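Epf (Streptococcus pyogenes, PDB 4ES8) acts as a cell-surface adhesin, attaching the bacterium to cells through an N-terminal domain that contains a carbohydrate-binding module. Local coordinates at residues W32-D37 with K139-S144; A100-T105 with I133-N138; G247-L252 with T262-K267. One frame throughout, in Å; residues are numbered along the deposited sequence.

Contact 1. Residues W32-D37 with K139-S144; sequences WEVSAD and KTTDDS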
loop_
_atom_site.group_PDB
_atom_site.type_symbol
_atom_site.label_atom_id
_atom_site.label_comp_id
_atom_site.label_asym_id
_atom_site.label_seq_id
_atom_site.Cartn_x
_atom_site.Cartn_y
_atom_site.Cartn_z
ATOM N N TRP A 32 13.499 -15.857 7.308
ATOM C CA TRP A 32 14.708 -15.099 6.982
ATOM C C TRP A 32 15.383 -15.587 5.671
ATOM O O TRP A 32 16.292 -14.912 5.183
ATOM C CB TRP A 32 15.754 -15.158 8.106
ATOM C CG TRP A 32 15.279 -14.690 9.439
ATOM C CD1 TRP A 32 15.377 -15.373 10.616
ATOM C CD2 TRP A 32 14.769 -13.387 9.767
ATOM N NE1 TRP A 32 14.934 -14.591 11.660
ATOM C CE2 TRP A 32 14.537 -13.369 11.165
ATOM C CE3 TRP A 32 14.459 -12.231 9.009
ATOM C CZ2 TRP A 32 14.036 -12.238 11.830
ATOM C CZ3 TRP A 32 13.910 -11.132 9.666
ATOM C CH2 TRP A 32 13.690 -11.146 11.056
ATOM N N GLU A 33 14.998 -16.781 5.173
ATOM C CA GLU A 33 15.587 -17.360 3.956
ATOM C C GLU A 33 15.454 -16.330 2.834
ATOM O O GLU A 33 14.355 -16.021 2.391
ATOM C CB GLU A 33 14.905 -18.693 3.624
ATOM C CG GLU A 33 15.677 -19.417 2.528
ATOM C CD GLU A 33 15.068 -20.730 2.085
ATOM O OE1 GLU A 33 13.907 -21.023 2.451
ATOM O OE2 GLU A 33 15.783 -21.489 1.395
ATOM N N VAL A 34 16.578 -15.752 2.444
ATOM C CA VAL A 34 16.624 -14.574 1.581
ATOM C C VAL A 34 15.832 -14.768 0.268
ATOM O O VAL A 34 15.032 -13.899 -0.066
ATOM C CB VAL A 34 18.100 -14.154 1.352
ATOM C CG1 VAL A 34 18.234 -13.039 0.334
ATOM C CG2 VAL A 34 18.757 -13.747 2.668
ATOM N N SER A 35 16.022 -15.907 -0.427
ATOM C CA SER A 35 15.387 -16.233 -1.713
ATOM C C SER A 35 13.937 -16.675 -1.581
ATOM O O SER A 35 13.220 -16.755 -2.590
ATOM C CB SER A 35 16.163 -17.355 -2.405
ATOM O OG SER A 35 15.967 -18.606 -1.759
ATOM N N ALA A 36 13.508 -17.026 -0.364
ATOM C CA ALA A 36 12.165 -17.551 -0.167
ATOM C C ALA A 36 11.094 -16.501 -0.410
ATOM O O ALA A 36 11.247 -15.332 -0.021
ATOM C CB ALA A 36 12.020 -18.109 1.241
ATOM N N ASP A 37 9.995 -16.925 -1.047
ATOM C CA ASP A 37 8.905 -15.992 -1.286
ATOM C C ASP A 37 8.346 -15.571 0.079
ATOM O O ASP A 37 8.260 -16.371 1.018
ATOM C CB ASP A 37 7.836 -16.606 -2.210
ATOM C CG ASP A 37 6.565 -15.794 -2.378
ATOM O OD1 ASP A 37 6.660 -14.591 -2.781
ATOM O OD2 ASP A 37 5.480 -16.344 -2.114
ATOM N N LYS A 139 15.528 -9.135 -1.498
ATOM C CA LYS A 139 15.916 -10.542 -1.474
ATOM C C LYS A 139 17.419 -10.719 -1.836
ATOM O O LYS A 139 17.802 -11.659 -2.559
ATOM C CB LYS A 139 15.000 -11.379 -2.402
ATOM C CG LYS A 139 13.521 -11.150 -2.112
ATOM C CD LYS A 139 12.608 -11.794 -3.176
ATOM C CE LYS A 139 12.484 -13.290 -3.025
ATOM N NZ LYS A 139 12.199 -13.655 -1.623
ATOM N N THR A 140 18.260 -9.825 -1.289
ATOM C CA THR A 140 19.713 -9.926 -1.406
ATOM C C THR A 140 20.333 -9.660 -0.047
ATOM O O THR A 140 19.757 -8.898 0.744
ATOM C CB THR A 140 20.307 -8.966 -2.460
ATOM O OG1 THR A 140 20.155 -7.612 -2.012
ATOM C CG2 THR A 140 19.676 -9.129 -3.851
ATOM N N THR A 141 21.531 -10.224 0.205
ATOM C CA THR A 141 22.206 -10.018 1.488
ATOM C C THR A 141 23.006 -8.708 1.512
ATOM O O THR A 141 23.716 -8.449 2.499
ATOM C CB THR A 141 23.108 -11.199 1.866
ATOM O OG1 THR A 141 24.054 -11.387 0.812
ATOM C CG2 THR A 141 22.309 -12.470 2.143
ATOM N N ASP A 142 22.890 -7.874 0.460
ATOM C CA ASP A 142 23.562 -6.577 0.481
ATOM C C ASP A 142 22.520 -5.460 0.263
ATOM O O ASP A 142 22.856 -4.307 -0.044
ATOM C CB ASP A 142 24.746 -6.507 -0.505
ATOM C CG ASP A 142 24.374 -6.595 -1.967
ATOM O OD1 ASP A 142 23.253 -7.071 -2.272
ATOM O OD2 ASP A 142 25.185 -6.142 -2.811
ATOM N N ASP A 143 21.220 -5.785 0.510
ATOM C CA ASP A 143 20.202 -4.750 0.442
ATOM C C ASP A 143 20.493 -3.702 1.514
ATOM O O ASP A 143 21.149 -3.992 2.523
ATOM C CB ASP A 143 18.794 -5.345 0.640
ATOM C CG ASP A 143 17.649 -4.449 0.185
ATOM O OD1 ASP A 143 17.904 -3.463 -0.585
ATOM O OD2 ASP A 143 16.491 -4.713 0.593
ATOM N N SER A 144 20.050 -2.483 1.261
ATOM C CA SER A 144 20.292 -1.367 2.168
ATOM C C SER A 144 19.204 -0.347 1.987
ATOM O O SER A 144 18.445 -0.424 1.005
ATOM C CB SER A 144 21.653 -0.743 1.872
ATOM O OG SER A 144 21.630 -0.189 0.564
HETATM O O HOH W 1 9.066 -12.400 -1.873
#
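Lys139 and Val34 contribute most of the buried surface here, 94 and 86 Å² of the 243 Å² summed over both sides. The lysine leaves its backbone alongside the Val34 carbonyl, with CB of Lys139 3.4 Å from O of Val34. Its chain then curls at its last two torsions (chi3 76°, chi4 48°), which brings the ammonium to the carbonyls of the 33-36 turn. NZ of Lys139 donates to O of Val34 at 3.2 Å, tilted from the carbonyl plane. A second bond runs from NZ of Lys139 to O of Ala36; its 2.5 Å length is unusually short and so doubtful as a precise value, and the donor stands above the carbonyl plane. Both acceptors belong to the type I turn Glu33-Ala36, itself closed by a bond from N of Ala36 to O of Glu33 (3.1 Å).

Val34 answers with its two methyls. CG1, set anti to the backbone N (chi1 173°), presses on the Lys139 peptide, 3.2 Å from O of Lys139. CG2 meets CG2 of Thr141 at 3.8 Å, the two side chains crossing at about a right angle. Phe54 touches both Val34 and Thr141, so this apolar patch continues to strand 51-54.

A positive charge is thus held chiefly by main-chain carbonyls. Ser39 OG also bonds to O of Val34 and O of Ala36, so lysine and serine share these acceptors, and the pair of loops is probably joined by charge-dipole attraction, alongside the methyl contacts.

Contact 2. Residues A100-T105 with I133-N138; sequences AFKVNT and IGSAFN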
loop_
_atom_site.group_PDB
_atom_site.type_symbol
_atom_site.label_atom_id
_atom_site.label_comp_id
_atom_site.label_asym_id
_atom_site.label_seq_id
_atom_site.Cartn_x
_atom_site.Cartn_y
_atom_site.Cartn_z
ATOM N N ALA A 100 16.285 -2.768 12.169
ATOM C CA ALA A 100 15.056 -2.509 11.425
ATOM C C ALA A 100 14.686 -3.733 10.640
ATOM O O ALA A 100 15.570 -4.417 10.101
ATOM C CB ALA A 100 15.228 -1.330 10.490
ATOM N N PHE A 101 13.383 -3.974 10.525
ATOM C CA PHE A 101 12.859 -5.029 9.670
ATOM C C PHE A 101 12.079 -4.439 8.507
ATOM O O PHE A 101 11.455 -3.383 8.643
ATOM C CB PHE A 101 11.922 -5.950 10.467
ATOM C CG PHE A 101 12.607 -6.564 11.665
ATOM C CD1 PHE A 101 13.680 -7.431 11.504
ATOM C CD2 PHE A 101 12.157 -6.297 12.955
ATOM C CE1 PHE A 101 14.324 -7.985 12.612
ATOM C CE2 PHE A 101 12.792 -6.858 14.056
ATOM C CZ PHE A 101 13.860 -7.718 13.881
ATOM N N LYS A 102 12.071 -5.133 7.367
ATOM C CA LYS A 102 11.198 -4.763 6.269
ATOM C C LYS A 102 10.266 -5.920 6.027
ATOM O O LYS A 102 10.722 -7.041 5.738
ATOM C CB LYS A 102 11.982 -4.403 4.984
ATOM C CG LYS A 102 12.508 -2.978 5.009
ATOM C CD LYS A 102 13.130 -2.600 3.650
ATOM C CE LYS A 102 13.223 -1.113 3.495
ATOM N NZ LYS A 102 13.637 -0.732 2.096
ATOM N N VAL A 103 8.968 -5.677 6.179
ATOM C CA VAL A 103 7.944 -6.685 5.873
ATOM C C VAL A 103 7.312 -6.260 4.565
ATOM O O VAL A 103 6.751 -5.155 4.441
ATOM C CB VAL A 103 6.927 -6.854 7.000
ATOM C CG1 VAL A 103 5.892 -7.900 6.590
ATOM C CG2 VAL A 103 7.626 -7.303 8.278
ATOM N N ASN A 104 7.516 -7.091 3.540
ATOM C CA ASN A 104 7.111 -6.744 2.192
ATOM C C ASN A 104 5.617 -6.856 1.924
ATOM O O ASN A 104 4.915 -7.635 2.574
ATOM C CB ASN A 104 7.832 -7.628 1.176
ATOM C CG ASN A 104 9.258 -7.203 0.916
ATOM O OD1 ASN A 104 9.764 -6.206 1.453
ATOM N ND2 ASN A 104 9.953 -7.982 0.089
ATOM N N THR A 105 5.149 -6.043 0.992
ATOM C CA THR A 105 3.805 -6.147 0.445
ATOM C C THR A 105 3.875 -6.843 -0.909
ATOM O O THR A 105 4.960 -6.962 -1.512
ATOM C CB THR A 105 3.155 -4.749 0.252
ATOM O OG1 THR A 105 3.758 -4.103 -0.882
ATOM C CG2 THR A 105 3.301 -3.845 1.504
ATOM N N ILE A 133 7.467 3.765 5.740
ATOM C CA ILE A 133 7.230 3.047 4.487
ATOM C C ILE A 133 8.558 3.055 3.736
ATOM O O ILE A 133 9.292 4.053 3.784
ATOM C CB ILE A 133 6.089 3.673 3.642
ATOM C CG1 ILE A 133 4.808 3.857 4.492
ATOM C CG2 ILE A 133 5.809 2.830 2.370
ATOM C CD1 ILE A 133 4.241 2.594 5.120
ATOM N N GLY A 134 8.868 1.967 3.045
ATOM C CA GLY A 134 10.093 1.953 2.269
ATOM C C GLY A 134 9.981 1.086 1.032
ATOM O O GLY A 134 8.926 0.510 0.748
ATOM N N SER A 135 11.100 0.980 0.297
ATOM C CA SER A 135 11.147 0.042 -0.821
ATOM C C SER A 135 11.001 -1.388 -0.296
ATOM O O SER A 135 11.306 -1.663 0.871
ATOM C CB SER A 135 12.495 0.162 -1.527
ATOM O OG SER A 135 13.566 -0.059 -0.625
ATOM N N ALA A 136 10.572 -2.328 -1.156
ATOM C CA ALA A 136 10.536 -3.712 -0.710
ATOM C C ALA A 136 11.938 -4.219 -0.460
ATOM O O ALA A 136 12.881 -3.780 -1.131
ATOM C CB ALA A 136 9.875 -4.581 -1.786
ATOM N N PHE A 137 12.082 -5.142 0.492
ATOM C CA PHE A 137 13.330 -5.879 0.694
ATOM C C PHE A 137 13.570 -6.608 -0.630
ATOM O O PHE A 137 12.648 -7.245 -1.159
ATOM C CB PHE A 137 13.183 -6.834 1.864
ATOM C CG PHE A 137 14.231 -7.929 1.921
ATOM C CD1 PHE A 137 15.593 -7.613 1.934
ATOM C CD2 PHE A 137 13.859 -9.263 2.057
ATOM C CE1 PHE A 137 16.560 -8.622 2.034
ATOM C CE2 PHE A 137 14.826 -10.268 2.165
ATOM C CZ PHE A 137 16.170 -9.938 2.145
ATOM N N ASN A 138 14.758 -6.424 -1.200
ATOM C CA ASN A 138 15.018 -6.923 -2.551
ATOM C C ASN A 138 15.597 -8.357 -2.606
ATOM O O ASN A 138 16.043 -8.768 -3.674
ATOM C CB ASN A 138 15.904 -5.918 -3.321
ATOM C CG ASN A 138 17.361 -5.971 -2.953
ATOM O OD1 ASN A 138 17.756 -6.692 -2.046
ATOM N ND2 ASN A 138 18.212 -5.278 -3.740
HETATM O O HOH W 2 13.376 2.097 1.768
#
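Asn104 and Phe137 meet through a pair of hydrogen bonds in which a side-chain amide bonds both N-H and C=O of one residue. N of Phe137 donates to OD1 of Asn104 at 2.7 Å, in the carbonyl plane and on a lone pair, with an N-H...O angle of 151°. In return ND2 of Asn104 donates to O of Phe137 at 3.1 Å, straighter at 161°, again in the carbonyl plane, while that oxygen lies close to the plane of the asparagine amide. Together the two bonds fix the rotation of the amide and identify which end is oxygen.

The second polar group is the ammonium of Lys102. With its chain extended beyond CG, the lysine spans from strand 97-105 to Ser135, where NZ of Lys102 bonds to O of Ser135 at 2.8 Å from above the carbonyl plane. OG of Ser135 is also 2.8 Å from NZ of Lys102. A water accepts from NZ of Lys102 and from N of Ser135, each at 2.9 Å. Ser187 OG is another donor to O of Ser135.

Packing fills in between. CB of Lys102 lies 4.1 Å from CB of Phe137, and the methyl of Ala136 rests against the asparagine amide, its CB 3.6 Å from OD1 of Asn104. The Phe137 ring itself leads away to Phe43 and Asp143.

Strands 97-105 and 127-135 both pair with strand 186-194, and Lys102 and Asn104 each touch its Ser187, so their side chains reach across that intervening strand. Chemically, two polar side chains in a buried setting satisfy the carbonyl of Ser135 and the N-H and C=O of Phe137 where the chain leaves regular strand pairing, and the lysine charge is probably offset by the Ser135 carbonyl and the water.

Contact 3. Residues G247-L252 with T262-K267; sequences GDEISL and TVTVTK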
loop_
_atom_site.group_PDB
_atom_site.type_symbol
_atom_site.label_atom_id
_atom_site.label_comp_id
_atom_site.label_asym_id
_atom_site.label_seq_id
_atom_site.Cartn_x
_atom_site.Cartn_y
_atom_site.Cartn_z
ATOM N N GLY A 247 -7.849 0.569 -12.236
ATOM C CA GLY A 247 -8.599 -0.340 -11.372
ATOM C C GLY A 247 -10.050 0.031 -11.154
ATOM O O GLY A 247 -10.804 -0.774 -10.604
ATOM N N ASP A 248 -10.460 1.249 -11.534
ATOM C CA ASP A 248 -11.862 1.623 -11.381
ATOM C C ASP A 248 -12.688 0.957 -12.471
ATOM O O ASP A 248 -12.323 0.998 -13.653
ATOM C CB ASP A 248 -12.020 3.149 -11.456
ATOM C CG ASP A 248 -11.515 3.900 -10.242
ATOM O OD1 ASP A 248 -10.765 3.301 -9.437
ATOM O OD2 ASP A 248 -11.867 5.081 -10.097
ATOM N N GLU A 249 -13.798 0.344 -12.060
ATOM C CA GLU A 249 -14.730 -0.328 -12.951
ATOM C C GLU A 249 -15.911 0.593 -13.198
ATOM O O GLU A 249 -16.660 0.877 -12.256
ATOM C CB GLU A 249 -15.184 -1.657 -12.331
ATOM C CG GLU A 249 -16.206 -2.391 -13.184
ATOM C CD GLU A 249 -16.944 -3.503 -12.473
ATOM O OE1 GLU A 249 -17.840 -3.204 -11.647
ATOM O OE2 GLU A 249 -16.607 -4.681 -12.737
ATOM N N ILE A 250 -16.065 1.075 -14.433
ATOM C CA ILE A 250 -17.165 1.981 -14.785
ATOM C C ILE A 250 -18.331 1.190 -15.385
ATOM O O ILE A 250 -18.138 0.528 -16.403
ATOM C CB ILE A 250 -16.698 3.073 -15.786
ATOM C CG1 ILE A 250 -15.495 3.883 -15.234
ATOM C CG2 ILE A 250 -17.880 3.994 -16.149
ATOM C CD1 ILE A 250 -14.795 4.708 -16.300
ATOM N N SER A 251 -19.529 1.305 -14.797
ATOM C CA SER A 251 -20.740 0.684 -15.348
ATOM C C SER A 251 -21.652 1.788 -15.855
ATOM O O SER A 251 -21.895 2.755 -15.127
ATOM C CB SER A 251 -21.443 -0.157 -14.291
ATOM O OG SER A 251 -20.617 -1.255 -13.941
ATOM N N LEU A 252 -22.092 1.684 -17.121
ATOM C CA LEU A 252 -22.974 2.689 -17.749
ATOM C C LEU A 252 -24.329 2.068 -17.983
ATOM O O LEU A 252 -24.401 0.975 -18.542
ATOM C CB LEU A 252 -22.360 3.146 -19.078
ATOM C CG LEU A 252 -23.199 4.111 -19.923
ATOM C CD1 LEU A 252 -23.269 5.487 -19.259
ATOM C CD2 LEU A 252 -22.581 4.268 -21.327
ATOM N N THR A 262 -19.636 -2.076 -19.439
ATOM C CA THR A 262 -18.745 -2.003 -18.285
ATOM C C THR A 262 -17.327 -1.917 -18.837
ATOM O O THR A 262 -17.005 -2.639 -19.792
ATOM C CB THR A 262 -18.941 -3.227 -17.382
ATOM O OG1 THR A 262 -20.314 -3.322 -16.992
ATOM C CG2 THR A 262 -18.088 -3.170 -16.149
ATOM N N VAL A 263 -16.492 -1.028 -18.259
ATOM C CA VAL A 263 -15.084 -0.918 -18.662
ATOM C C VAL A 263 -14.239 -0.806 -17.407
ATOM O O VAL A 263 -14.694 -0.217 -16.424
ATOM C CB VAL A 263 -14.758 0.250 -19.644
ATOM C CG1 VAL A 263 -15.448 0.074 -20.993
ATOM C CG2 VAL A 263 -15.074 1.612 -19.037
ATOM N N THR A 264 -13.011 -1.341 -17.442
ATOM C CA THR A 264 -12.068 -1.181 -16.336
ATOM C C THR A 264 -10.983 -0.215 -16.813
ATOM O O THR A 264 -10.405 -0.419 -17.890
ATOM C CB THR A 264 -11.493 -2.526 -15.872
ATOM O OG1 THR A 264 -12.550 -3.321 -15.341
ATOM C CG2 THR A 264 -10.418 -2.346 -14.803
ATOM N N VAL A 265 -10.711 0.838 -16.022
ATOM C CA VAL A 265 -9.699 1.834 -16.366
ATOM C C VAL A 265 -8.295 1.221 -16.202
ATOM O O VAL A 265 -8.022 0.523 -15.213
ATOM C CB VAL A 265 -9.873 3.099 -15.503
ATOM C CG1 VAL A 265 -8.812 4.141 -15.841
ATOM C CG2 VAL A 265 -11.282 3.673 -15.671
ATOM N N THR A 266 -7.416 1.485 -17.190
ATOM C CA THR A 266 -6.072 0.943 -17.191
ATOM C C THR A 266 -5.088 1.958 -16.588
ATOM O O THR A 266 -5.463 3.087 -16.245
ATOM C CB THR A 266 -5.683 0.532 -18.629
ATOM O OG1 THR A 266 -5.844 1.680 -19.476
ATOM C CG2 THR A 266 -6.548 -0.621 -19.161
ATOM N N LYS A 267 -3.809 1.549 -16.474
ATOM C CA LYS A 267 -2.781 2.364 -15.824
ATOM C C LYS A 267 -2.615 3.714 -16.498
ATOM O O LYS A 267 -2.298 3.786 -17.697
ATOM C CB LYS A 267 -1.437 1.622 -15.803
ATOM C CG LYS A 267 -0.358 2.396 -15.053
ATOM C CD LYS A 267 0.945 1.618 -14.965
ATOM C CE LYS A 267 1.953 2.435 -14.181
ATOM N NZ LYS A 267 3.237 1.706 -13.986
#
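Ile250 and Val263 form the hydrogen-bonded pair at the centre of this contact: N of Ile250 donates to O of Val263 at 2.7 Å, and N of Val263 returns a bond to O of Ile250 at 2.9 Å. Further along, N of Val265 donates to O of Asp248 at 2.9 Å and is nearly straight (173°). The last bond comes from N of Gly247 to O of Val265, where the chain is already outside the strand. On either side of the central pair, Glu249-Thr264 and Ser251-Thr262 are non-hydrogen-bonded pairs. CA-H...O contacts supplement them, the shortest being CA of Thr262 to O of Ile250 at 3.2 Å.

Packing divides by face. On one, CG of Glu249 lies 3.6 Å from CG2 of Thr262. On the other, CD1 of Ile250 touches CG2 of Val265 at 3.7 Å, and CB of Ile250 meets CG2 of Val263 at 3.9 Å, the side chains crossing at a slant. This apolar side continues to Leu234, Leu236 and Ile275 of strands 231-237 and 273-276, outside this sheet.

The segment axes run 4.6 Å apart at 163°, as in an antiparallel beta hairpin; strand 259-264 edges a four-stranded sheet, consistent with a fibronectin-like beta sandwich.

In the fold
Following the chain from the N terminus, residues 32-37 come first, in the loop before strand 41-46, and pair with residues 139-144, closing a loop of about 100 residues as contact 1. Within the span closed by contact 1, contact 2 opens on strand 97-105 and closes at residues 133-138, so it is nested. The two are adjoining, with centres 11 Å apart: Trp32 packs on Phe101, and Asp143 reaches Asn138 and Phe137. Contact 1 joins two surface loops, while contact 2 joins strand 97-105 to residues 133-138. Contact 3 follows in series as a short hairpin closure in a separate four-stranded sheet; its centre is 37 Å from that of contact 1, on the opposite side of the chain's centre.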